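Exo-arabinanase (Penicillium chrysogenum, PDB 3A72) is an exo-acting glycoside hydrolase that cleaves alpha-1,5-linked L-arabinan, and is captured here with arabinobiose bound. Local coordinates at residues R141-N144 and G145-P148; Q168-N171 and A172-Q176; Y198-Y201 and T202-P205. All coordinates share one frame; numbering follows the deposited sequence.

Contact 1 (R141-N144 and G145-P148); sequences RPNN and GLTP. With AHR (alpha-L-arabinofuranose), chain B.
N143 O is met by three atoms of L146. The backbone N of L146 donates to it in a weak hydrogen bond of 3.3 Å between L146 N and N143 O. L146 CB packs close beside it, 3.5 Å from N143 O, and L146 CG follows. The bond closes a type II beta turn from N143 to L146. G145 takes the third position, with the positive phi (92°) usual for that place in this turn.

L146 carries the side-chain part. Its CG stands anti to the carbonyl carbon (chi1 -56°), and this leads CD1 back over the start of the loop. There CD1 lies 3.5 Å from R141 O and 3.9 Å from N143 CB. P148 CG comes up to the same carbonyl, 3.8 Å from R141 O. That oxygen also takes a weak bond from N143 N, across the inverse gamma turn centred on P142.

P142 faces the sugar instead: its CB lies 3.5 Å from O3 of the arabinofuranose, and P142 is part of the glycan pocket. The guanidinium group of R141 forms a salt bridge with E139. N144 OD1 accepts from R204.

The loop joins strand 129-137, at the outer edge of one four-stranded blade of the six-bladed beta-propeller, to strand 149-157, which opens the next blade.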
ATOM      1  N   ARG A 141     -17.179   2.602   5.733  1.00  4.62           N
ATOM      2  CA  ARG A 141     -17.437   3.677   4.766  1.00  4.93           C
ATOM      3  C   ARG A 141     -16.661   4.930   5.236  1.00  5.07           C
ATOM      4  O   ARG A 141     -16.613   5.212   6.430  1.00  5.19           O
ATOM      5  CB  ARG A 141     -18.919   4.044   4.644  1.00  4.87           C
ATOM      6  CG  ARG A 141     -19.747   2.931   4.044  1.00  5.38           C
ATOM      7  CD  ARG A 141     -21.180   3.406   3.806  1.00  6.01           C
ATOM      8  NE  ARG A 141     -22.038   2.360   3.203  1.00  6.20           N
ATOM      9  CZ  ARG A 141     -22.734   1.458   3.836  1.00  6.12           C
ATOM     10  NH1 ARG A 141     -22.751   1.421   5.155  1.00  6.17           N
ATOM     11  NH2 ARG A 141     -23.432   0.559   3.141  1.00  7.22           N
ATOM     12  N   PRO A 142     -16.091   5.672   4.295  1.00  5.17           N
ATOM     13  CA  PRO A 142     -15.235   6.826   4.625  1.00  5.57           C
ATOM     14  C   PRO A 142     -16.040   8.084   4.861  1.00  6.46           C
ATOM     15  O   PRO A 142     -15.857   9.079   4.177  1.00 11.28           O
ATOM     16  CB  PRO A 142     -14.294   6.928   3.450  1.00  6.86           C
ATOM     17  CG  PRO A 142     -15.205   6.534   2.300  1.00  7.05           C
ATOM     18  CD  PRO A 142     -15.995   5.325   2.868  1.00  5.96           C
ATOM     19  N   ASN A 143     -16.941   8.034   5.823  1.00  6.14           N
ATOM     20  CA  ASN A 143     -17.746   9.168   6.234  1.00  6.13           C
ATOM     21  C   ASN A 143     -17.354   9.592   7.628  1.00  5.68           C
ATOM     22  O   ASN A 143     -17.080   8.769   8.488  1.00  5.83           O
ATOM     23  CB  ASN A 143     -19.242   8.820   6.221  1.00  6.43           C
ATOM     24  CG  ASN A 143     -19.763   8.574   4.835  1.00  8.44           C
ATOM     25  OD1 ASN A 143     -20.010   9.529   4.056  1.00 18.74           O
ATOM     26  ND2 ASN A 143     -19.965   7.399   4.468  1.00 13.58           N
ATOM     27  N   ASN A 144     -17.286  10.870   7.855  1.00  6.79           N
ATOM     28  CA  ASN A 144     -16.974  11.401   9.187  1.00  6.27           C
ATOM     29  C   ASN A 144     -18.015  10.930  10.186  1.00  6.06           C
ATOM     30  O   ASN A 144     -19.191  10.737   9.894  1.00  7.01           O
ATOM     31  CB  ASN A 144     -16.915  12.923   9.139  1.00  7.04           C
ATOM     32  CG  ASN A 144     -15.752  13.455   8.328  1.00  6.79           C
ATOM     33  OD1 ASN A 144     -14.714  12.787   8.167  1.00  7.76           O
ATOM     34  ND2 ASN A 144     -15.864  14.667   7.876  1.00  9.64           N
ATOM     35  N   GLY A 145     -17.531  10.727  11.424  1.00  5.66           N
ATOM     36  CA  GLY A 145     -18.333  10.235  12.519  1.00  5.88           C
ATOM     37  C   GLY A 145     -18.330   8.761  12.699  1.00  5.21           C
ATOM     38  O   GLY A 145     -18.600   8.265  13.792  1.00  6.44           O
ATOM     39  N   LEU A 146     -18.056   8.036  11.605  1.00  4.93           N
ATOM     40  CA  LEU A 146     -17.867   6.601  11.678  1.00  4.66           C
ATOM     41  C   LEU A 146     -16.465   6.311  12.209  1.00  4.91           C
ATOM     42  O   LEU A 146     -15.585   7.176  12.257  1.00  5.47           O
ATOM     43  CB  LEU A 146     -18.066   5.999  10.294  1.00  4.86           C
ATOM     44  CG  LEU A 146     -19.410   6.315   9.657  1.00  4.77           C
ATOM     45  CD1 LEU A 146     -19.512   5.588   8.313  1.00  6.30           C
ATOM     46  CD2 LEU A 146     -20.554   5.980  10.567  1.00  6.51           C
ATOM     47  N   THR A 147     -16.268   5.033  12.647  1.00  4.50           N
ATOM     48  CA  THR A 147     -15.022   4.663  13.287  1.00  4.53           C
ATOM     49  C   THR A 147     -14.239   3.523  12.633  1.00  4.46           C
ATOM     50  O   THR A 147     -13.575   2.771  13.352  1.00  4.92           O
ATOM     51  CB  THR A 147     -15.314   4.305  14.766  1.00  5.02           C
ATOM     52  OG1 THR A 147     -16.233   3.207  14.817  1.00  5.51           O
ATOM     53  CG2 THR A 147     -15.873   5.486  15.543  1.00  5.59           C
ATOM     54  N   PRO A 148     -14.207   3.372  11.302  1.00  4.44           N
ATOM     55  CA  PRO A 148     -13.388   2.298  10.713  1.00  4.55           C
ATOM     56  C   PRO A 148     -11.879   2.518  10.861  1.00  4.30           C
ATOM     57  O   PRO A 148     -11.379   3.620  11.085  1.00  4.89           O
ATOM     58  CB  PRO A 148     -13.767   2.365   9.217  1.00  4.77           C
ATOM     59  CG  PRO A 148     -14.126   3.834   9.003  1.00  4.81           C
ATOM     60  CD  PRO A 148     -14.871   4.165  10.263  1.00  4.43           C
TER
HETATM   61  O5  AHR B   1     -12.370   4.150   1.222  1.00  4.41           O
HETATM   62  C5  AHR B   1     -11.524   4.326   2.404  1.00  4.63           C
HETATM   63  C4  AHR B   1     -10.932   5.706   2.356  1.00  4.71           C
HETATM   64  O4  AHR B   1      -9.990   5.749   1.276  1.00  4.82           O
HETATM   65  C3  AHR B   1     -10.141   6.055   3.612  1.00  4.55           C
HETATM   66  O3  AHR B   1     -11.016   6.656   4.583  1.00  4.87           O
HETATM   67  C2  AHR B   1      -9.088   7.049   3.066  1.00  4.67           C
HETATM   68  O2  AHR B   1      -7.843   6.988   3.759  1.00  4.52           O
HETATM   69  C1  AHR B   1      -8.961   6.696   1.585  1.00  4.63           C
HETATM   70  O1  AHR B   1      -9.259   7.857   0.758  1.00  5.43           O

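Contact 2 (Q168-N171 and A172-Q176); sequences QRDN and ATYGQ. With AHR (alpha-L-arabinofuranose), chain B.
D170 sets its carboxylate at the edge of the Y174 ring. OD2 lies near the ring plane, 3.4 Å from Y174 CE2. The carboxylate and the ring are steeply turned against each other, with their planes 73° apart. One face of the ring carries the methyl of the preceding residue: T173 CG2 sits 3.4 Å above the plane, offset toward the rim. The carboxylate gets there because D170 CG is anti to the backbone N (chi1 -162°).

The backbone of D170 holds the turn together. D170 O accepts two hydrogen bonds. Y174 N donates nearly in line with the C=O bond, at 3.1 Å from D170 O. T173 N donates from well above the carbonyl plane. The bond from Y174 N closes an alpha turn over N171, A172 and T173. This turn lies in the loop between strands 160-167 and 177-183, the two middle strands of one propeller blade.

Two waters tie the carboxylate to the turn. One donates to D170 OD2 and is also bonded to T173 OG1. The other donates to D170 OD1, 2.9 Å away, and accepts from A172 N. N171 ND2 donates outside the loop, to G145 O.

At the sugar end of the loop Q168 and Q176 run past each other at a slant, their amide planes 56° apart. Their chains touch at Q168 CG and Q176 CG, 3.8 Å apart. Q168 CG also lies 3.4 Å from G175 O. Both residues belong to the glycan pocket, and the extended chain of Q176 carries its amide to O2 and O3 of the arabinofuranose. Both also touch W150 of strand 149-157.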
ATOM      1  N   GLN A 168     -10.233   6.075  11.927  1.00  4.58           N
ATOM      2  CA  GLN A 168     -11.319   6.961  12.207  1.00  4.37           C
ATOM      3  C   GLN A 168     -11.862   6.819  13.642  1.00  4.81           C
ATOM      4  O   GLN A 168     -12.864   7.470  13.988  1.00  5.73           O
ATOM      5  CB  GLN A 168     -12.472   6.778  11.214  1.00  4.76           C
ATOM      6  CG  GLN A 168     -12.111   7.251   9.794  1.00  4.96           C
ATOM      7  CD  GLN A 168     -13.286   7.299   8.873  1.00  5.02           C
ATOM      8  OE1 GLN A 168     -14.429   7.791   9.255  1.00  8.22           O
ATOM      9  NE2 GLN A 168     -13.134   6.957   7.685  1.00  3.71           N
ATOM     10  N   ARG A 169     -11.225   6.021  14.493  1.00  5.01           N
ATOM     11  CA  ARG A 169     -11.810   5.748  15.790  1.00  5.56           C
ATOM     12  C   ARG A 169     -11.789   6.953  16.743  1.00  7.27           C
ATOM     13  O   ARG A 169     -12.624   7.019  17.645  1.00  9.62           O
ATOM     14  CB  ARG A 169     -11.148   4.536  16.449  1.00  5.50           C
ATOM     15  CG  ARG A 169     -11.447   3.245  15.775  1.00  5.63           C
ATOM     16  CD  ARG A 169     -10.617   2.053  16.204  1.00  6.21           C
ATOM     17  NE  ARG A 169      -9.207   2.356  15.972  1.00  5.82           N
ATOM     18  CZ  ARG A 169      -8.213   1.546  16.254  1.00  6.05           C
ATOM     19  NH1 ARG A 169      -8.390   0.314  16.676  1.00  6.96           N
ATOM     20  NH2 ARG A 169      -7.027   2.066  16.125  1.00  6.41           N
ATOM     21  N   ASP A 170     -10.875   7.901  16.559  1.00  7.37           N
ATOM     22  CA  ASP A 170     -10.908   9.106  17.416  1.00  9.78           C
ATOM     23  C   ASP A 170     -11.834  10.171  16.818  1.00 10.01           C
ATOM     24  O   ASP A 170     -11.441  11.300  16.537  1.00 10.76           O
ATOM     25  CB  ASP A 170      -9.522   9.613  17.621  1.00 12.03           C
ATOM     26  CG  ASP A 170      -9.303  10.586  18.795  1.00 16.92           C
ATOM     27  OD1 ASP A 170     -10.303  10.771  19.518  1.00 24.72           O
ATOM     28  OD2 ASP A 170      -8.104  11.049  18.866  1.00 25.21           O
ATOM     29  N   ASN A 171     -13.097   9.767  16.660  1.00 12.15           N
ATOM     30  CA  ASN A 171     -14.075  10.510  15.847  1.00 13.40           C
ATOM     31  C   ASN A 171     -14.573  11.748  16.572  1.00 14.25           C
ATOM     32  O   ASN A 171     -15.149  12.638  16.029  1.00 19.43           O
ATOM     33  CB  ASN A 171     -15.232   9.585  15.455  1.00 12.87           C
ATOM     34  CG  ASN A 171     -15.960   8.942  16.603  1.00 14.04           C
ATOM     35  OD1 ASN A 171     -15.522   8.672  17.706  1.00 17.38           O
ATOM     36  ND2 ASN A 171     -17.205   8.557  16.385  1.00 23.05           N
ATOM     37  N   ALA A 172     -14.373  11.832  17.880  1.00 16.48           N
ATOM     38  CA  ALA A 172     -14.813  13.086  18.519  1.00 19.52           C
ATOM     39  C   ALA A 172     -13.923  14.246  18.132  1.00 14.91           C
ATOM     40  O   ALA A 172     -14.350  15.393  18.282  1.00 20.79           O
ATOM     41  CB  ALA A 172     -14.803  12.939  20.016  1.00 37.24           C
ATOM     42  N   THR A 173     -12.698  13.989  17.632  1.00 11.39           N
ATOM     43  CA  THR A 173     -11.787  15.021  17.445  1.00 11.71           C
ATOM     44  C   THR A 173     -11.318  15.185  15.988  1.00  9.32           C
ATOM     45  O   THR A 173     -11.003  16.303  15.573  1.00 11.19           O
ATOM     46  CB  THR A 173     -10.588  14.680  18.342  1.00 14.93           C
ATOM     47  OG1 THR A 173     -11.087  14.479  19.689  1.00 22.02           O
ATOM     48  CG2 THR A 173      -9.623  15.856  18.276  1.00 15.71           C
ATOM     49  N   TYR A 174     -11.267  14.122  15.234  1.00  7.86           N
ATOM     50  CA  TYR A 174     -10.711  14.112  13.881  1.00  7.67           C
ATOM     51  C   TYR A 174     -11.646  13.379  12.947  1.00  7.21           C
ATOM     52  O   TYR A 174     -12.227  12.375  13.308  1.00  8.45           O
ATOM     53  CB  TYR A 174      -9.363  13.379  13.876  1.00  7.29           C
ATOM     54  CG  TYR A 174      -8.375  13.922  14.881  1.00  7.07           C
ATOM     55  CD1 TYR A 174      -7.738  15.106  14.695  1.00  8.14           C
ATOM     56  CD2 TYR A 174      -8.107  13.183  16.044  1.00  8.72           C
ATOM     57  CE1 TYR A 174      -6.824  15.644  15.595  1.00  9.54           C
ATOM     58  CE2 TYR A 174      -7.192  13.699  16.969  1.00  9.99           C
ATOM     59  CZ  TYR A 174      -6.562  14.918  16.725  1.00 10.19           C
ATOM     60  OH  TYR A 174      -5.688  15.379  17.695  1.00 13.27           O
ATOM     61  N   GLY A 175     -11.761  13.820  11.686  1.00  6.81           N
ATOM     62  CA  GLY A 175     -12.421  13.033  10.687  1.00  7.40           C
ATOM     63  C   GLY A 175     -11.699  11.716  10.463  1.00  6.12           C
ATOM     64  O   GLY A 175     -12.311  10.640  10.371  1.00  6.91           O
ATOM     65  N   GLN A 176     -10.373  11.789  10.292  1.00  5.51           N
ATOM     66  CA  GLN A 176      -9.500  10.629  10.157  1.00  4.66           C
ATOM     67  C   GLN A 176      -8.109  11.040  10.614  1.00  4.67           C
ATOM     68  O   GLN A 176      -7.719  12.193  10.433  1.00  5.29           O
ATOM     69  CB  GLN A 176      -9.510  10.056   8.748  1.00  4.78           C
ATOM     70  CG  GLN A 176      -8.779   8.727   8.596  1.00  4.67           C
ATOM     71  CD  GLN A 176      -8.941   8.148   7.213  1.00  4.29           C
ATOM     72  OE1 GLN A 176      -8.143   8.558   6.281  1.00  6.85           O
ATOM     73  NE2 GLN A 176      -9.837   7.288   7.018  1.00  3.17           N
TER
HETATM   74  O5  AHR B   1     -12.370   4.150   1.222  1.00  4.41           O
HETATM   75  C5  AHR B   1     -11.524   4.326   2.404  1.00  4.63           C
HETATM   76  C4  AHR B   1     -10.932   5.706   2.356  1.00  4.71           C
HETATM   77  O4  AHR B   1      -9.990   5.749   1.276  1.00  4.82           O
HETATM   78  C3  AHR B   1     -10.141   6.055   3.612  1.00  4.55           C
HETATM   79  O3  AHR B   1     -11.016   6.656   4.583  1.00  4.87           O
HETATM   80  C2  AHR B   1      -9.088   7.049   3.066  1.00  4.67           C
HETATM   81  O2  AHR B   1      -7.843   6.988   3.759  1.00  4.52           O
HETATM   82  C1  AHR B   1      -8.961   6.696   1.585  1.00  4.63           C
HETATM   83  O1  AHR B   1      -9.259   7.857   0.758  1.00  5.43           O
HETATM   84  O   HOH W   1      -8.618  13.000  20.890  1.00 41.90           O
HETATM   85  O   HOH W   2     -13.035  10.136  20.040  1.00 42.14           O

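Contact 3 (Y198-Y201 and T202-P205); sequences YPTY and TDRP
The side chains of Y198 and D203 lie nearly perpendicular beside a type I beta turn that runs from T200 to D203. The turn ends the loop after strand 193-196 and leads into strand 204-212, the first strand of the next propeller blade. D203 N closes it by donating to T200 O, 3.0 Å away. The donor stands well above the carbonyl plane, 50° out of it.

The Y198 ring and the D203 carboxylate have planes 72° apart. D203 OD2 comes up against the root of the tyrosine, 3.2 Å from Y198 CB. Further along, P205 meets the ring at its edge. P205 CG lies near the ring plane, 4.0 Å from Y198 CD2, and the two side chains run antiparallel alongside one another. The ring stacks on Y224, and its hydroxyl is hydrogen-bonded to Y222 and R240.

The carboxylate of D203 is buried, but both oxygens have polar partners. OD2 is bonded to Y224 OH, and OD1 to S226 OG. A water also donates to OD2, at 2.7 Å from D203 OD2. The same water is hydrogen-bonded to T200 OG1, so it bridges the two ends of the turn. T200 OG1 is anti to the carbonyl carbon (chi1 -52°), which puts it within reach of that water.

T200 and D203 cross at a slant, and T200 CB rests 3.7 Å from D203 OD1. R204 takes no part in this contact; it belongs to the glycan pocket, and its NH1 is hydrogen-bonded to N144 OD1. T202 OG1 lies between its own backbone N and carbonyl carbon, a position that leaves it 3.7 Å from T200 CG2.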
ATOM      1  N   TYR A 198      -4.497  16.442  12.422  1.00  6.46           N
ATOM      2  CA  TYR A 198      -4.641  17.892  12.087  1.00  6.73           C
ATOM      3  C   TYR A 198      -5.764  18.487  12.914  1.00  7.51           C
ATOM      4  O   TYR A 198      -6.742  17.817  13.265  1.00  8.62           O
ATOM      5  CB  TYR A 198      -4.901  18.069  10.560  1.00  7.04           C
ATOM      6  CG  TYR A 198      -3.673  17.782   9.751  1.00  6.57           C
ATOM      7  CD1 TYR A 198      -2.623  18.698   9.727  1.00  8.24           C
ATOM      8  CD2 TYR A 198      -3.482  16.618   9.025  1.00  6.76           C
ATOM      9  CE1 TYR A 198      -1.465  18.460   9.024  1.00  6.96           C
ATOM     10  CE2 TYR A 198      -2.343  16.379   8.324  1.00  5.89           C
ATOM     11  CZ  TYR A 198      -1.343  17.308   8.302  1.00  6.03           C
ATOM     12  OH  TYR A 198      -0.200  17.025   7.592  1.00  6.58           O
ATOM     13  N   PRO A 199      -5.642  19.794  13.193  1.00  7.95           N
ATOM     14  CA  PRO A 199      -6.611  20.444  14.079  1.00  9.60           C
ATOM     15  C   PRO A 199      -7.890  20.892  13.459  1.00  9.16           C
ATOM     16  O   PRO A 199      -8.701  21.472  14.163  1.00 15.01           O
ATOM     17  CB  PRO A 199      -5.796  21.651  14.578  1.00 10.52           C
ATOM     18  CG  PRO A 199      -4.880  21.969  13.426  1.00 11.16           C
ATOM     19  CD  PRO A 199      -4.474  20.640  12.900  1.00  9.14           C
ATOM     20  N   THR A 200      -8.114  20.668  12.158  1.00  8.13           N
ATOM     21  CA  THR A 200      -9.387  20.917  11.531  1.00  7.69           C
ATOM     22  C   THR A 200     -10.139  19.625  11.395  1.00  7.61           C
ATOM     23  O   THR A 200      -9.616  18.676  10.795  1.00  7.47           O
ATOM     24  CB  THR A 200      -9.186  21.540  10.163  1.00  8.27           C
ATOM     25  OG1 THR A 200      -8.343  22.676  10.273  1.00  9.57           O
ATOM     26  CG2 THR A 200     -10.505  21.960   9.534  1.00 10.60           C
ATOM     27  N   TYR A 201     -11.363  19.532  11.949  1.00  7.90           N
ATOM     28  CA  TYR A 201     -12.084  18.270  11.984  1.00  7.82           C
ATOM     29  C   TYR A 201     -12.250  17.605  10.623  1.00  7.44           C
ATOM     30  O   TYR A 201     -12.126  16.389  10.481  1.00  7.70           O
ATOM     31  CB  TYR A 201     -13.454  18.505  12.668  1.00  9.22           C
ATOM     32  CG  TYR A 201     -14.279  17.197  12.685  1.00  9.41           C
ATOM     33  CD1 TYR A 201     -13.998  16.237  13.643  1.00 11.43           C
ATOM     34  CD2 TYR A 201     -15.267  16.975  11.716  1.00 11.36           C
ATOM     35  CE1 TYR A 201     -14.733  15.056  13.636  1.00 13.06           C
ATOM     36  CE2 TYR A 201     -15.978  15.785  11.725  1.00 13.84           C
ATOM     37  CZ  TYR A 201     -15.717  14.842  12.682  1.00 15.35           C
ATOM     38  OH  TYR A 201     -16.431  13.654  12.685  1.00 19.55           O
ATOM     39  N   THR A 202     -12.564  18.399   9.608  1.00  7.79           N
ATOM     40  CA  THR A 202     -12.816  17.881   8.293  1.00  7.31           C
ATOM     41  C   THR A 202     -11.557  17.419   7.556  1.00  6.51           C
ATOM     42  O   THR A 202     -11.704  16.820   6.470  1.00  7.33           O
ATOM     43  CB  THR A 202     -13.595  18.880   7.415  1.00  8.54           C
ATOM     44  OG1 THR A 202     -12.863  20.100   7.398  1.00  9.19           O
ATOM     45  CG2 THR A 202     -15.012  19.126   7.955  1.00 11.02           C
ATOM     46  N   ASP A 203     -10.381  17.643   8.104  1.00  6.46           N
ATOM     47  CA  ASP A 203      -9.166  17.062   7.497  1.00  5.78           C
ATOM     48  C   ASP A 203      -9.210  15.531   7.634  1.00  5.46           C
ATOM     49  O   ASP A 203      -9.548  14.977   8.690  1.00  5.86           O
ATOM     50  CB  ASP A 203      -7.926  17.616   8.137  1.00  5.86           C
ATOM     51  CG  ASP A 203      -7.582  19.040   7.765  1.00  6.24           C
ATOM     52  OD1 ASP A 203      -8.354  19.675   7.024  1.00  7.02           O
ATOM     53  OD2 ASP A 203      -6.486  19.499   8.225  1.00  7.07           O
ATOM     54  N   ARG A 204      -8.802  14.877   6.557  1.00  5.49           N
ATOM     55  CA  ARG A 204      -8.749  13.413   6.481  1.00  5.00           C
ATOM     56  C   ARG A 204      -7.431  13.025   5.799  1.00  4.77           C
ATOM     57  O   ARG A 204      -7.386  12.604   4.634  1.00  5.22           O
ATOM     58  CB  ARG A 204      -9.973  12.818   5.716  1.00  5.49           C
ATOM     59  CG  ARG A 204     -11.272  13.078   6.457  1.00  5.46           C
ATOM     60  CD  ARG A 204     -12.511  12.632   5.610  1.00  5.98           C
ATOM     61  NE  ARG A 204     -12.426  11.230   5.299  1.00  5.57           N
ATOM     62  CZ  ARG A 204     -12.744  10.238   6.091  1.00  5.42           C
ATOM     63  NH1 ARG A 204     -13.367  10.437   7.232  1.00  6.00           N
ATOM     64  NH2 ARG A 204     -12.450   9.024   5.701  1.00  6.13           N
ATOM     65  N   PRO A 205      -6.305  13.119   6.524  1.00  4.75           N
ATOM     66  CA  PRO A 205      -5.082  12.483   6.043  1.00  4.71           C
ATOM     67  C   PRO A 205      -5.326  10.979   5.981  1.00  4.30           C
ATOM     68  O   PRO A 205      -6.021  10.414   6.864  1.00  4.94           O
ATOM     69  CB  PRO A 205      -4.063  12.888   7.100  1.00  5.22           C
ATOM     70  CG  PRO A 205      -4.867  12.964   8.373  1.00  5.28           C
ATOM     71  CD  PRO A 205      -6.156  13.623   7.927  1.00  5.31           C
TER
HETATM   72  O   HOH W   3      -9.110  15.829  11.308  1.00  6.92           O
HETATM   73  O   HOH W   4      -5.950  21.493  10.008  1.00 10.36           O

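How the contacts relate
The three contacts follow one another along the chain, and none nests in or crosses another. Contact 1 closes the loop from strand 129-137 to strand 149-157, between two blades. Contact 2 closes the turn between strands 160-167 and 177-183, within the second of these blades. Contact 3 closes the way out from strand 193-196 to strand 204-212 of the blade after that. Contact 2 lies next to both others. P148 O probably accepts a hydrogen bond from Q168 N, and G175 N probably donates one to Y201 O. Contacts 1 and 3 also meet directly, at N144 and R204. Three loops are thus joined on the same side of the chain's centre, each supplying at least one glycan-pocket residue.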